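Local coordinates for major capsid protein (Paramecium bursaria Chlorella virus 1, PDB 5TIQ) that self-assembles as trimers into the roughly 190 nm icosahedral, pseudo T=169 capsid of a large chlorella virus and carries host-added N-linked glycans, at residues L277-G282 and A290-T295; Q308-D313 and T381-S386; Q229-G234 and F254-K259. All blocks are in the same frame, centred on the assembly; numbering follows the deposited sequence.

Contact 1: L277-G282 and A290-T295; sequences LANIPG and AAATVT. With BGC (beta-D-glucopyranose), chain C; FUC (alpha-L-fucopyranose), chain B.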
ATOM      1  N   LEU A 277       5.237 -29.683  -1.869  1.00 32.58           N
ATOM      2  CA  LEU A 277       6.094 -29.551  -3.039  1.00 35.51           C
ATOM      3  C   LEU A 277       5.467 -30.251  -4.238  1.00 36.64           C
ATOM      4  O   LEU A 277       4.885 -31.332  -4.113  1.00 38.33           O
ATOM      5  CB  LEU A 277       7.480 -30.133  -2.759  1.00 35.80           C
ATOM      6  CG  LEU A 277       8.237 -29.547  -1.565  1.00 35.46           C
ATOM      7  CD1 LEU A 277       9.661 -30.076  -1.518  1.00 33.83           C
ATOM      8  CD2 LEU A 277       8.220 -28.026  -1.599  1.00 31.97           C
ATOM      9  N   ALA A 278       5.573 -29.619  -5.405  1.00 41.88           N
ATOM     10  CA  ALA A 278       4.970 -30.162  -6.614  1.00 43.45           C
ATOM     11  C   ALA A 278       5.810 -29.766  -7.817  1.00 38.76           C
ATOM     12  O   ALA A 278       6.654 -28.869  -7.746  1.00 34.28           O
ATOM     13  CB  ALA A 278       3.523 -29.684  -6.789  1.00 40.59           C
ATOM     14  N   ASN A 279       5.560 -30.450  -8.929  1.00 36.76           N
ATOM     15  CA  ASN A 279       6.300 -30.244 -10.173  1.00 35.85           C
ATOM     16  C   ASN A 279       5.659 -29.160 -11.035  1.00 34.74           C
ATOM     17  O   ASN A 279       5.345 -29.360 -12.210  1.00 35.26           O
ATOM     18  CB  ASN A 279       6.398 -31.567 -10.920  1.00 41.03           C
ATOM     19  CG  ASN A 279       7.331 -31.514 -12.112  1.00 47.56           C
ATOM     20  OD1 ASN A 279       8.111 -30.577 -12.286  1.00 43.00           O
ATOM     21  ND2 ASN A 279       7.257 -32.548 -12.933  1.00 61.17           N
ATOM     22  N   ILE A 280       5.452 -27.991 -10.438  1.00 34.44           N
ATOM     23  CA  ILE A 280       4.973 -26.815 -11.157  1.00 33.04           C
ATOM     24  C   ILE A 280       5.942 -25.680 -10.850  1.00 37.12           C
ATOM     25  O   ILE A 280       6.543 -25.663  -9.764  1.00 36.68           O
ATOM     26  CB  ILE A 280       3.527 -26.454 -10.778  1.00 33.38           C
ATOM     27  CG1 ILE A 280       3.383 -26.265  -9.270  1.00 33.03           C
ATOM     28  CG2 ILE A 280       2.572 -27.534 -11.262  1.00 34.43           C
ATOM     29  CD1 ILE A 280       2.043 -25.708  -8.866  1.00 31.10           C
ATOM     30  N   PRO A 281       6.151 -24.734 -11.783  1.00 38.32           N
ATOM     31  CA  PRO A 281       7.137 -23.661 -11.569  1.00 40.40           C
ATOM     32  C   PRO A 281       7.117 -23.031 -10.182  1.00 39.83           C
ATOM     33  O   PRO A 281       6.092 -22.504  -9.735  1.00 43.08           O
ATOM     34  CB  PRO A 281       6.759 -22.629 -12.638  1.00 42.04           C
ATOM     35  CG  PRO A 281       6.001 -23.403 -13.700  1.00 43.31           C
ATOM     36  CD  PRO A 281       5.690 -24.783 -13.179  1.00 40.92           C
ATOM     37  N   GLY A 282       8.254 -23.095  -9.491  1.00 35.10           N
ATOM     38  CA  GLY A 282       8.396 -22.504  -8.178  1.00 32.80           C
ATOM     39  C   GLY A 282       8.011 -23.386  -7.011  1.00 34.97           C
ATOM     40  O   GLY A 282       8.115 -22.940  -5.862  1.00 33.24           O
ATOM     41  N   ALA A 290      13.866 -31.682 -16.703  1.00 46.86           N
ATOM     42  CA  ALA A 290      14.232 -33.082 -16.533  1.00 46.10           C
ATOM     43  C   ALA A 290      14.817 -33.373 -15.156  1.00 45.67           C
ATOM     44  O   ALA A 290      14.851 -34.538 -14.748  1.00 48.27           O
ATOM     45  CB  ALA A 290      15.228 -33.497 -17.616  1.00 43.86           C
ATOM     46  N   ALA A 291      15.279 -32.349 -14.436  1.00 42.59           N
ATOM     47  CA  ALA A 291      15.848 -32.513 -13.106  1.00 42.73           C
ATOM     48  C   ALA A 291      14.840 -32.234 -11.996  1.00 47.62           C
ATOM     49  O   ALA A 291      15.235 -32.058 -10.838  1.00 48.09           O
ATOM     50  CB  ALA A 291      17.074 -31.614 -12.941  1.00 41.02           C
ATOM     51  N   ALA A 292      13.551 -32.191 -12.324  1.00 49.17           N
ATOM     52  CA  ALA A 292      12.533 -31.899 -11.323  1.00 45.82           C
ATOM     53  C   ALA A 292      12.476 -32.999 -10.272  1.00 47.41           C
ATOM     54  O   ALA A 292      12.500 -34.191 -10.596  1.00 55.72           O
ATOM     55  CB  ALA A 292      11.168 -31.737 -11.993  1.00 44.37           C
ATOM     56  N   THR A 293      12.411 -32.593  -9.007  1.00 40.92           N
ATOM     57  CA  THR A 293      12.274 -33.535  -7.902  1.00 42.01           C
ATOM     58  C   THR A 293      11.442 -32.878  -6.812  1.00 47.08           C
ATOM     59  O   THR A 293      11.809 -31.815  -6.301  1.00 47.59           O
ATOM     60  CB  THR A 293      13.643 -33.973  -7.367  1.00 45.17           C
ATOM     61  OG1 THR A 293      13.485 -34.585  -6.081  1.00 52.46           O
ATOM     62  CG2 THR A 293      14.600 -32.788  -7.265  1.00 45.84           C
ATOM     63  N   VAL A 294      10.323 -33.516  -6.453  1.00 47.76           N
ATOM     64  CA  VAL A 294       9.426 -32.973  -5.433  1.00 42.87           C
ATOM     65  C   VAL A 294       9.908 -33.246  -4.020  1.00 41.92           C
ATOM     66  O   VAL A 294       9.192 -32.929  -3.061  1.00 49.04           O
ATOM     67  CB  VAL A 294       8.000 -33.538  -5.590  1.00 48.56           C
ATOM     68  CG1 VAL A 294       7.383 -33.066  -6.895  1.00 49.34           C
ATOM     69  CG2 VAL A 294       8.022 -35.056  -5.526  1.00 50.69           C
ATOM     70  N   THR A 295      11.093 -33.835  -3.858  1.00 39.98           N
ATOM     71  CA  THR A 295      11.660 -34.027  -2.530  1.00 45.33           C
ATOM     72  C   THR A 295      12.369 -32.780  -2.014  1.00 49.46           C
ATOM     73  O   THR A 295      12.557 -32.648  -0.799  1.00 50.05           O
ATOM     74  CB  THR A 295      12.642 -35.201  -2.542  1.00 47.58           C
ATOM     75  OG1 THR A 295      13.812 -34.839  -3.286  1.00 49.83           O
ATOM     76  CG2 THR A 295      12.007 -36.428  -3.180  1.00 47.91           C
TER
HETATM   77  C2  BGC C   1       8.382 -33.932 -14.384  1.00 38.64           C
HETATM   78  C3  BGC C   1       8.876 -34.146 -15.805  1.00 41.18           C
HETATM   79  C4  BGC C   1       7.917 -33.479 -16.771  1.00 43.50           C
HETATM   80  C5  BGC C   1       7.793 -32.010 -16.433  1.00 42.59           C
HETATM   81  C6  BGC C   1       6.853 -31.318 -17.407  1.00 44.74           C
HETATM   82  C1  BGC C   1       8.097 -32.461 -14.110  1.00 33.54           C
HETATM   83  O2  BGC C   1       9.351 -34.415 -13.450  1.00 39.74           O
HETATM   84  O3  BGC C   1       8.843 -35.536 -16.090  1.00 46.21           O
HETATM   85  O4  BGC C   1       8.385 -33.616 -18.109  1.00 45.97           O
HETATM   86  O5  BGC C   1       7.257 -31.919 -15.125  1.00 35.61           O
HETATM   87  O6  BGC C   1       6.534 -30.017 -16.911  1.00 48.57           O
HETATM   88  C1  FUC B   2      10.160 -36.134 -16.071  1.00 49.84           C
HETATM   89  C2  FUC B   2      10.082 -37.642 -16.310  1.00 48.20           C
HETATM   90  C3  FUC B   2       9.862 -37.948 -17.786  1.00 50.86           C
HETATM   91  C4  FUC B   2      10.993 -37.344 -18.609  1.00 54.53           C
HETATM   92  C5  FUC B   2      11.021 -35.844 -18.333  1.00 48.68           C
HETATM   93  C6  FUC B   2      12.169 -35.182 -19.084  1.00 39.89           C
HETATM   94  O2  FUC B   2       9.040 -38.224 -15.516  1.00 44.48           O
HETATM   95  O3  FUC B   2       9.755 -39.356 -18.020  1.00 50.93           O
HETATM   96  O4  FUC B   2      12.271 -37.961 -18.344  1.00 62.76           O
HETATM   97  O5  FUC B   2      11.132 -35.537 -16.938  1.00 49.59           O
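Leu277 and Val294 meet where two lengths of one long loop run past each other in nearly opposite directions, 161° apart between CA 277 to 279 and CA 292 to 295. This loop joins strands 257-266 and 312-319 in the second jelly roll of a double jelly-roll capsid protein, and it carries the N-glycosylated Asn279, itself the centre of an inverse gamma turn. Neither segment is a strand, and they share no hydrogen bond. They meet by van der Waals packing, the apolar part of which rests on the CB atoms of Leu277 and Val294, 4.5 Å apart. With CG of Leu277 anti to its own carbonyl carbon (chi1 -57°), the side chain lies alongside the carbonyl of Val294, and CD1 comes 3.3 Å from Val294 O. Val294 replies with one branch: CG1 covers the peptide linking Ala278 to Asn279, 3.8 Å from Asn279 N. On the far side of that chain Ala278 packs against Val395 of helix 392-395.

The polar bonds of Asn279 run outside the two segments: OD1 accepts from the backbone N of Gly288, between them in the same loop, and ND2 donates to Thr390 O farther along the chain. Gripped at both ends, the amide that bears the sugar should be restricted in rotation. Its OD1 also passes 3.3 Å from the methyl CB of Ala292.

The covalent evidence is direct: Asn279 ND2 is joined to C1 of beta-D-glucopyranose at 1.4 Å, as expected of the N-linked glycan established for this residue. Segment 290-295 runs beside the sugars. Ala292 CB lies 3.5 Å from glucose O2, while farther out the methyl carbon C6 of the fucose linked to glucose O3 rests 3.8 Å from Ala290 CB.

Contact 2: Q308-D313 and T381-S386; sequences QLAVLD and TYKTCS. With HG (mercury (II) ion), chain L.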
ATOM      1  N   GLN A 308      -4.284 -24.989  -4.022  1.00 33.86           N
ATOM      2  CA  GLN A 308      -4.257 -26.420  -4.306  1.00 35.09           C
ATOM      3  C   GLN A 308      -3.159 -27.131  -3.525  1.00 36.19           C
ATOM      4  O   GLN A 308      -3.311 -28.305  -3.168  1.00 38.28           O
ATOM      5  CB  GLN A 308      -4.072 -26.656  -5.806  1.00 35.69           C
ATOM      6  CG  GLN A 308      -4.252 -28.105  -6.234  1.00 37.15           C
ATOM      7  CD  GLN A 308      -5.713 -28.508  -6.302  1.00 37.44           C
ATOM      8  OE1 GLN A 308      -6.410 -28.193  -7.267  1.00 38.50           O
ATOM      9  NE2 GLN A 308      -6.186 -29.202  -5.272  1.00 33.35           N
ATOM     10  N   LEU A 309      -2.054 -26.444  -3.248  1.00 32.89           N
ATOM     11  CA  LEU A 309      -0.924 -27.035  -2.545  1.00 33.76           C
ATOM     12  C   LEU A 309      -1.040 -26.930  -1.029  1.00 38.63           C
ATOM     13  O   LEU A 309      -0.134 -27.383  -0.322  1.00 43.18           O
ATOM     14  CB  LEU A 309       0.381 -26.380  -3.013  1.00 31.99           C
ATOM     15  CG  LEU A 309       0.682 -26.483  -4.512  1.00 31.02           C
ATOM     16  CD1 LEU A 309       1.951 -25.723  -4.863  1.00 29.99           C
ATOM     17  CD2 LEU A 309       0.792 -27.935  -4.946  1.00 31.36           C
ATOM     18  N   ALA A 310      -2.120 -26.348  -0.515  1.00 36.21           N
ATOM     19  CA  ALA A 310      -2.365 -26.296   0.919  1.00 29.45           C
ATOM     20  C   ALA A 310      -3.101 -27.551   1.369  1.00 32.13           C
ATOM     21  O   ALA A 310      -3.886 -28.134   0.616  1.00 39.83           O
ATOM     22  CB  ALA A 310      -3.169 -25.050   1.292  1.00 31.15           C
ATOM     23  N   VAL A 311      -2.848 -27.961   2.612  1.00 35.07           N
ATOM     24  CA  VAL A 311      -3.322 -29.253   3.095  1.00 34.72           C
ATOM     25  C   VAL A 311      -4.646 -29.172   3.853  1.00 35.78           C
ATOM     26  O   VAL A 311      -5.357 -30.184   3.934  1.00 40.90           O
ATOM     27  CB  VAL A 311      -2.247 -29.932   3.974  1.00 35.89           C
ATOM     28  CG1 VAL A 311      -2.160 -29.268   5.344  1.00 31.12           C
ATOM     29  CG2 VAL A 311      -2.511 -31.431   4.099  1.00 34.59           C
ATOM     30  N   LEU A 312      -5.002 -28.011   4.395  1.00 37.74           N
ATOM     31  CA  LEU A 312      -6.200 -27.898   5.220  1.00 37.38           C
ATOM     32  C   LEU A 312      -7.432 -27.761   4.332  1.00 35.66           C
ATOM     33  O   LEU A 312      -7.514 -26.841   3.511  1.00 39.24           O
ATOM     34  CB  LEU A 312      -6.082 -26.709   6.171  1.00 37.74           C
ATOM     35  CG  LEU A 312      -7.207 -26.562   7.198  1.00 36.13           C
ATOM     36  CD1 LEU A 312      -7.231 -27.760   8.139  1.00 30.02           C
ATOM     37  CD2 LEU A 312      -7.060 -25.263   7.977  1.00 35.70           C
ATOM     38  N   ASP A 313      -8.389 -28.673   4.497  1.00 34.92           N
ATOM     39  CA  ASP A 313      -9.638 -28.619   3.744  1.00 35.84           C
ATOM     40  C   ASP A 313     -10.679 -27.744   4.431  1.00 39.30           C
ATOM     41  O   ASP A 313     -11.298 -26.891   3.787  1.00 42.87           O
ATOM     42  CB  ASP A 313     -10.201 -30.030   3.540  1.00 33.44           C
ATOM     43  CG  ASP A 313     -11.594 -30.021   2.930  1.00 37.50           C
ATOM     44  OD1 ASP A 313     -11.805 -29.317   1.919  1.00 36.98           O
ATOM     45  OD2 ASP A 313     -12.481 -30.724   3.461  1.00 37.29           O
ATOM     46  N   THR A 381     -10.041 -30.682   9.345  1.00 32.57           N
ATOM     47  CA  THR A 381     -10.256 -31.731   8.358  1.00 33.35           C
ATOM     48  C   THR A 381      -9.303 -31.472   7.204  1.00 34.72           C
ATOM     49  O   THR A 381      -9.243 -30.352   6.688  1.00 37.35           O
ATOM     50  CB  THR A 381     -11.706 -31.757   7.860  1.00 35.94           C
ATOM     51  OG1 THR A 381     -12.584 -32.042   8.954  1.00 35.74           O
ATOM     52  CG2 THR A 381     -11.883 -32.826   6.791  1.00 34.44           C
ATOM     53  N   TYR A 382      -8.559 -32.497   6.806  1.00 33.66           N
ATOM     54  CA  TYR A 382      -7.505 -32.351   5.816  1.00 33.42           C
ATOM     55  C   TYR A 382      -7.969 -32.837   4.451  1.00 38.46           C
ATOM     56  O   TYR A 382      -8.840 -33.705   4.338  1.00 40.03           O
ATOM     57  CB  TYR A 382      -6.249 -33.114   6.247  1.00 36.23           C
ATOM     58  CG  TYR A 382      -5.654 -32.597   7.535  1.00 35.97           C
ATOM     59  CD1 TYR A 382      -4.934 -31.410   7.559  1.00 32.53           C
ATOM     60  CD2 TYR A 382      -5.820 -33.286   8.729  1.00 34.60           C
ATOM     61  CE1 TYR A 382      -4.392 -30.927   8.730  1.00 32.88           C
ATOM     62  CE2 TYR A 382      -5.277 -32.810   9.909  1.00 34.77           C
ATOM     63  CZ  TYR A 382      -4.566 -31.628   9.901  1.00 35.45           C
ATOM     64  OH  TYR A 382      -4.025 -31.141  11.067  1.00 44.14           O
ATOM     65  N   LYS A 383      -7.387 -32.252   3.408  1.00 33.39           N
ATOM     66  CA  LYS A 383      -7.652 -32.710   2.056  1.00 36.67           C
ATOM     67  C   LYS A 383      -7.091 -34.114   1.850  1.00 44.89           C
ATOM     68  O   LYS A 383      -6.216 -34.583   2.585  1.00 45.34           O
ATOM     69  CB  LYS A 383      -7.047 -31.753   1.032  1.00 35.67           C
ATOM     70  CG  LYS A 383      -7.541 -30.319   1.143  1.00 39.19           C
ATOM     71  CD  LYS A 383      -6.840 -29.424   0.135  1.00 37.63           C
ATOM     72  CE  LYS A 383      -7.231 -27.968   0.308  1.00 30.46           C
ATOM     73  NZ  LYS A 383      -6.514 -27.097  -0.658  1.00 29.94           N
ATOM     74  N   THR A 384      -7.609 -34.787   0.828  1.00 47.17           N
ATOM     75  CA  THR A 384      -7.112 -36.105   0.439  1.00 43.43           C
ATOM     76  C   THR A 384      -5.899 -35.901  -0.457  1.00 44.68           C
ATOM     77  O   THR A 384      -6.031 -35.532  -1.626  1.00 50.58           O
ATOM     78  CB  THR A 384      -8.203 -36.899  -0.268  1.00 42.17           C
ATOM     79  OG1 THR A 384      -9.342 -37.016   0.593  1.00 46.40           O
ATOM     80  CG2 THR A 384      -7.702 -38.289  -0.624  1.00 41.59           C
ATOM     81  N   CYS A 385      -4.706 -36.140   0.091  1.00 41.02           N
ATOM     82  CA  CYS A 385      -3.456 -35.915  -0.638  1.00 45.58           C
ATOM     83  C   CYS A 385      -3.224 -37.067  -1.616  1.00 46.23           C
ATOM     84  O   CYS A 385      -2.376 -37.942  -1.424  1.00 50.51           O
ATOM     85  CB  CYS A 385      -2.293 -35.761   0.333  1.00 52.68           C
ATOM     86  SG  CYS A 385      -2.341 -36.906   1.731  1.00 61.50           S
ATOM     87  N   SER A 386      -3.999 -37.043  -2.699  1.00 38.60           N
ATOM     88  CA  SER A 386      -3.969 -38.096  -3.700  1.00 39.10           C
ATOM     89  C   SER A 386      -3.500 -37.621  -5.068  1.00 44.83           C
ATOM     90  O   SER A 386      -3.508 -38.415  -6.015  1.00 43.81           O
ATOM     91  CB  SER A 386      -5.356 -38.742  -3.828  1.00 39.81           C
ATOM     92  OG  SER A 386      -6.338 -37.779  -4.174  1.00 41.99           O
TER
HETATM   93 HG    HG L 502      -0.765 -38.801   0.709  0.80 61.80          HG
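Lys383 and Val311 share the straighter of the two backbone hydrogen bonds across this contact: Lys383 N donates to Val311 O at 2.9 Å with an N-H...O angle of 172°. Asp313 N donates to Thr381 O, also at 2.9 Å but more bent, at 139°. These two bonds flank Leu312 and Tyr382, an antiparallel non-hydrogen-bonded pair with CA atoms 4.7 Å apart. A side-chain bond joins them: Lys383 NZ reaches Ala310 O at 3.1 Å from above the carbonyl plane. An extended chain beyond CG takes the amine there, passing Asp313 CB with CG at 3.6 Å. The same NZ forms a salt bridge with Glu307, so the amine has a carbonyl and a carboxylate as partners, and the carboxylate probably balances its charge.

The apolar contacts are two. Val311 CG1 approaches Tyr382 CD1 at 4.1 Å, the two side chains meeting at a slant, and Leu312 CD1 lies 4.3 Å from Tyr382 CE1. Val311 O lies at the ring edge, near its plane. Tyr382 OH bonds to Gln248, while the carboxylate of Asp313 is held by Gln245 and Lys329.

Metal binding involves one segment: a mercury ion is bound by Cys385 SG at 2.7 Å and by the O of the same residue.

In the fold, the contact joins the start of strand 312-319 to strand 376-387 within one sheet of the second jelly roll. Strand 402-404 pairs with 376-387 in parallel, and Leu312 packs onto Trp263 and Phe265 of strand 257-266 and Tyr351 of strand 350-354, which belong to the other sheet.

Contact 3: Q229-G234 and F254-K259; sequences QLQFTG and FNHPTK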
ATOM      1  N   GLN A 229       1.396  -9.661  23.583  1.00 23.67           N
ATOM      2  CA  GLN A 229       2.280 -10.803  23.759  1.00 27.90           C
ATOM      3  C   GLN A 229       1.979 -11.856  22.703  1.00 30.72           C
ATOM      4  O   GLN A 229       0.932 -11.835  22.053  1.00 34.84           O
ATOM      5  CB  GLN A 229       2.130 -11.430  25.151  1.00 27.54           C
ATOM      6  CG  GLN A 229       2.529 -10.528  26.295  1.00 25.87           C
ATOM      7  CD  GLN A 229       2.267 -11.174  27.632  1.00 26.37           C
ATOM      8  OE1 GLN A 229       1.126 -11.495  27.962  1.00 25.87           O
ATOM      9  NE2 GLN A 229       3.324 -11.382  28.407  1.00 26.51           N
ATOM     10  N   LEU A 230       2.913 -12.792  22.554  1.00 27.64           N
ATOM     11  CA  LEU A 230       2.767 -13.921  21.646  1.00 28.14           C
ATOM     12  C   LEU A 230       2.676 -15.219  22.440  1.00 31.45           C
ATOM     13  O   LEU A 230       3.483 -15.458  23.346  1.00 38.16           O
ATOM     14  CB  LEU A 230       3.936 -13.999  20.664  1.00 26.35           C
ATOM     15  CG  LEU A 230       3.795 -15.085  19.593  1.00 28.15           C
ATOM     16  CD1 LEU A 230       2.734 -14.708  18.563  1.00 26.92           C
ATOM     17  CD2 LEU A 230       5.137 -15.371  18.926  1.00 26.29           C
ATOM     18  N   GLN A 231       1.699 -16.050  22.096  1.00 27.33           N
ATOM     19  CA  GLN A 231       1.555 -17.383  22.661  1.00 26.38           C
ATOM     20  C   GLN A 231       1.700 -18.399  21.537  1.00 31.40           C
ATOM     21  O   GLN A 231       1.089 -18.242  20.475  1.00 28.76           O
ATOM     22  CB  GLN A 231       0.201 -17.539  23.354  1.00 26.63           C
ATOM     23  CG  GLN A 231       0.037 -16.673  24.591  1.00 27.60           C
ATOM     24  CD  GLN A 231      -1.378 -16.698  25.125  1.00 30.33           C
ATOM     25  OE1 GLN A 231      -1.788 -17.650  25.787  1.00 41.12           O
ATOM     26  NE2 GLN A 231      -2.137 -15.654  24.830  1.00 29.10           N
ATOM     27  N   PHE A 232       2.494 -19.440  21.772  1.00 34.30           N
ATOM     28  CA  PHE A 232       2.789 -20.421  20.739  1.00 32.96           C
ATOM     29  C   PHE A 232       2.719 -21.827  21.310  1.00 34.39           C
ATOM     30  O   PHE A 232       3.235 -22.090  22.400  1.00 32.37           O
ATOM     31  CB  PHE A 232       4.173 -20.183  20.121  1.00 27.32           C
ATOM     32  CG  PHE A 232       4.707 -21.361  19.359  1.00 30.36           C
ATOM     33  CD1 PHE A 232       4.055 -21.827  18.228  1.00 31.81           C
ATOM     34  CD2 PHE A 232       5.860 -22.006  19.773  1.00 32.18           C
ATOM     35  CE1 PHE A 232       4.543 -22.913  17.525  1.00 32.48           C
ATOM     36  CE2 PHE A 232       6.353 -23.093  19.076  1.00 34.34           C
ATOM     37  CZ  PHE A 232       5.692 -23.547  17.948  1.00 34.61           C
ATOM     38  N   THR A 233       2.077 -22.726  20.563  1.00 43.30           N
ATOM     39  CA  THR A 233       2.033 -24.147  20.893  1.00 47.31           C
ATOM     40  C   THR A 233       2.291 -24.951  19.627  1.00 43.54           C
ATOM     41  O   THR A 233       1.581 -24.783  18.630  1.00 42.63           O
ATOM     42  CB  THR A 233       0.687 -24.538  21.512  1.00 46.42           C
ATOM     43  OG1 THR A 233       0.456 -23.749  22.685  1.00 55.22           O
ATOM     44  CG2 THR A 233       0.688 -26.013  21.889  1.00 36.89           C
ATOM     45  N   GLY A 234       3.302 -25.818  19.663  1.00 38.88           N
ATOM     46  CA  GLY A 234       3.671 -26.622  18.519  1.00 38.99           C
ATOM     47  C   GLY A 234       3.132 -28.033  18.632  1.00 42.98           C
ATOM     48  O   GLY A 234       3.448 -28.754  19.581  1.00 51.25           O
ATOM     49  N   PHE A 254      -4.388 -21.484  25.573  1.00 31.16           N
ATOM     50  CA  PHE A 254      -4.107 -20.059  25.488  1.00 28.72           C
ATOM     51  C   PHE A 254      -4.769 -19.328  26.648  1.00 28.83           C
ATOM     52  O   PHE A 254      -5.665 -19.857  27.310  1.00 30.86           O
ATOM     53  CB  PHE A 254      -4.590 -19.473  24.154  1.00 27.94           C
ATOM     54  CG  PHE A 254      -3.811 -19.949  22.965  1.00 30.83           C
ATOM     55  CD1 PHE A 254      -2.440 -20.129  23.046  1.00 33.93           C
ATOM     56  CD2 PHE A 254      -4.446 -20.221  21.766  1.00 33.90           C
ATOM     57  CE1 PHE A 254      -1.716 -20.565  21.953  1.00 28.75           C
ATOM     58  CE2 PHE A 254      -3.729 -20.659  20.669  1.00 34.57           C
ATOM     59  CZ  PHE A 254      -2.360 -20.831  20.764  1.00 30.07           C
ATOM     60  N   ASN A 255      -4.321 -18.093  26.881  1.00 28.82           N
ATOM     61  CA  ASN A 255      -4.838 -17.266  27.963  1.00 33.31           C
ATOM     62  C   ASN A 255      -4.943 -15.821  27.493  1.00 32.36           C
ATOM     63  O   ASN A 255      -4.481 -15.461  26.406  1.00 30.19           O
ATOM     64  CB  ASN A 255      -3.952 -17.351  29.216  1.00 37.95           C
ATOM     65  CG  ASN A 255      -3.929 -18.744  29.824  1.00 45.90           C
ATOM     66  OD1 ASN A 255      -4.876 -19.156  30.495  1.00 52.89           O
ATOM     67  ND2 ASN A 255      -2.846 -19.473  29.591  1.00 41.53           N
ATOM     68  N   HIS A 256      -5.578 -14.991  28.340  1.00 28.93           N
ATOM     69  CA  HIS A 256      -5.690 -13.541  28.200  1.00 30.74           C
ATOM     70  C   HIS A 256      -6.647 -13.149  27.079  1.00 35.73           C
ATOM     71  O   HIS A 256      -6.978 -13.979  26.222  1.00 37.13           O
ATOM     72  CB  HIS A 256      -4.316 -12.913  27.946  1.00 31.92           C
ATOM     73  CG  HIS A 256      -3.274 -13.316  28.938  1.00 32.87           C
ATOM     74  ND1 HIS A 256      -3.327 -12.947  30.264  1.00 33.52           N
ATOM     75  CD2 HIS A 256      -2.149 -14.055  28.796  1.00 33.75           C
ATOM     76  CE1 HIS A 256      -2.279 -13.443  30.897  1.00 38.35           C
ATOM     77  NE2 HIS A 256      -1.548 -14.119  30.029  1.00 34.62           N
ATOM     78  N   PRO A 257      -7.123 -11.902  27.062  1.00 32.75           N
ATOM     79  CA  PRO A 257      -7.887 -11.419  25.902  1.00 30.25           C
ATOM     80  C   PRO A 257      -7.034 -11.467  24.646  1.00 31.27           C
ATOM     81  O   PRO A 257      -6.021 -10.772  24.535  1.00 31.89           O
ATOM     82  CB  PRO A 257      -8.244  -9.979  26.294  1.00 26.93           C
ATOM     83  CG  PRO A 257      -8.216  -9.979  27.786  1.00 25.92           C
ATOM     84  CD  PRO A 257      -7.111 -10.919  28.160  1.00 29.01           C
ATOM     85  N   THR A 258      -7.454 -12.294  23.693  1.00 32.98           N
ATOM     86  CA  THR A 258      -6.664 -12.608  22.509  1.00 30.40           C
ATOM     87  C   THR A 258      -7.267 -11.940  21.280  1.00 30.07           C
ATOM     88  O   THR A 258      -8.475 -12.040  21.040  1.00 28.89           O
ATOM     89  CB  THR A 258      -6.577 -14.124  22.320  1.00 26.90           C
ATOM     90  OG1 THR A 258      -5.890 -14.692  23.440  1.00 25.58           O
ATOM     91  CG2 THR A 258      -5.829 -14.475  21.046  1.00 29.51           C
ATOM     92  N   LYS A 259      -6.414 -11.274  20.497  1.00 29.00           N
ATOM     93  CA  LYS A 259      -6.882 -10.561  19.313  1.00 24.83           C
ATOM     94  C   LYS A 259      -7.218 -11.520  18.178  1.00 30.13           C
ATOM     95  O   LYS A 259      -8.230 -11.341  17.489  1.00 38.94           O
ATOM     96  CB  LYS A 259      -5.823  -9.564  18.845  1.00 22.51           C
ATOM     97  CG  LYS A 259      -5.178  -8.758  19.948  1.00 23.03           C
ATOM     98  CD  LYS A 259      -4.073  -7.864  19.402  1.00 30.27           C
ATOM     99  CE  LYS A 259      -4.601  -6.891  18.362  1.00 31.48           C
ATOM    100  NZ  LYS A 259      -3.563  -5.902  17.951  1.00 27.09           N
TER
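Gln231 meets segment 254-259 first through CB, which packs against the Phe254 ring 3.7 Å from CD1 and 3.8 Å from CE1, an oblique approach. CG then follows anti to the carbonyl carbon (chi1 -66°), and the chain continues extended to CD, which lies 3.6 Å from Asn255 O. At the tip the amide pairs with both backbone polar atoms of one residue. OE1 accepts from Asn255 N at 2.8 Å, the donor lying in the carbonyl plane on a lone pair, with an N-H...O angle of 149°. NE2 donates to Asn255 O at 2.8 Å and also to Asn419 OD1.

In this jelly-roll sheet strand 412-426 pairs with both 223-236 and 257-266 and so separates them; the CA atoms of Gln229 and Thr258 are 9.2 Å apart, closing to 6.9 Å between those of Gln231 and Phe254. The amide thus ties strand 223-236 to the loop leading into strand 257-266. Next in this segment, His256 ND1 hydrogen-bonds to Gln13 OE1 of the second subunit. Farther along strand 223-236, Thr233 OG1 comes 3.9 Å from Phe254 CE1.

Overall arrangement
Contacts 3, 1 and 2 follow one another along the chain, all in its second half. Contacts 1 and 2 are close, with centres 18 Å apart, and they touch: Ala278 CB packs on Leu309 CD2 at 3.7 Å, and Ile280 CD1 on Leu309 CD1 at 4.0 Å, linking the glycan-bearing loop to the approach to strand 312-319. Contact 3 stands apart, its centre 37 Å from that of contact 1 and 26 Å from that of contact 2, with nearest atoms about 20 and 11 Å away. A glycan is attached at contact 1 and a bound glucose touches Ser386 in contact 2, whereas contact 3 reaches the second subunit.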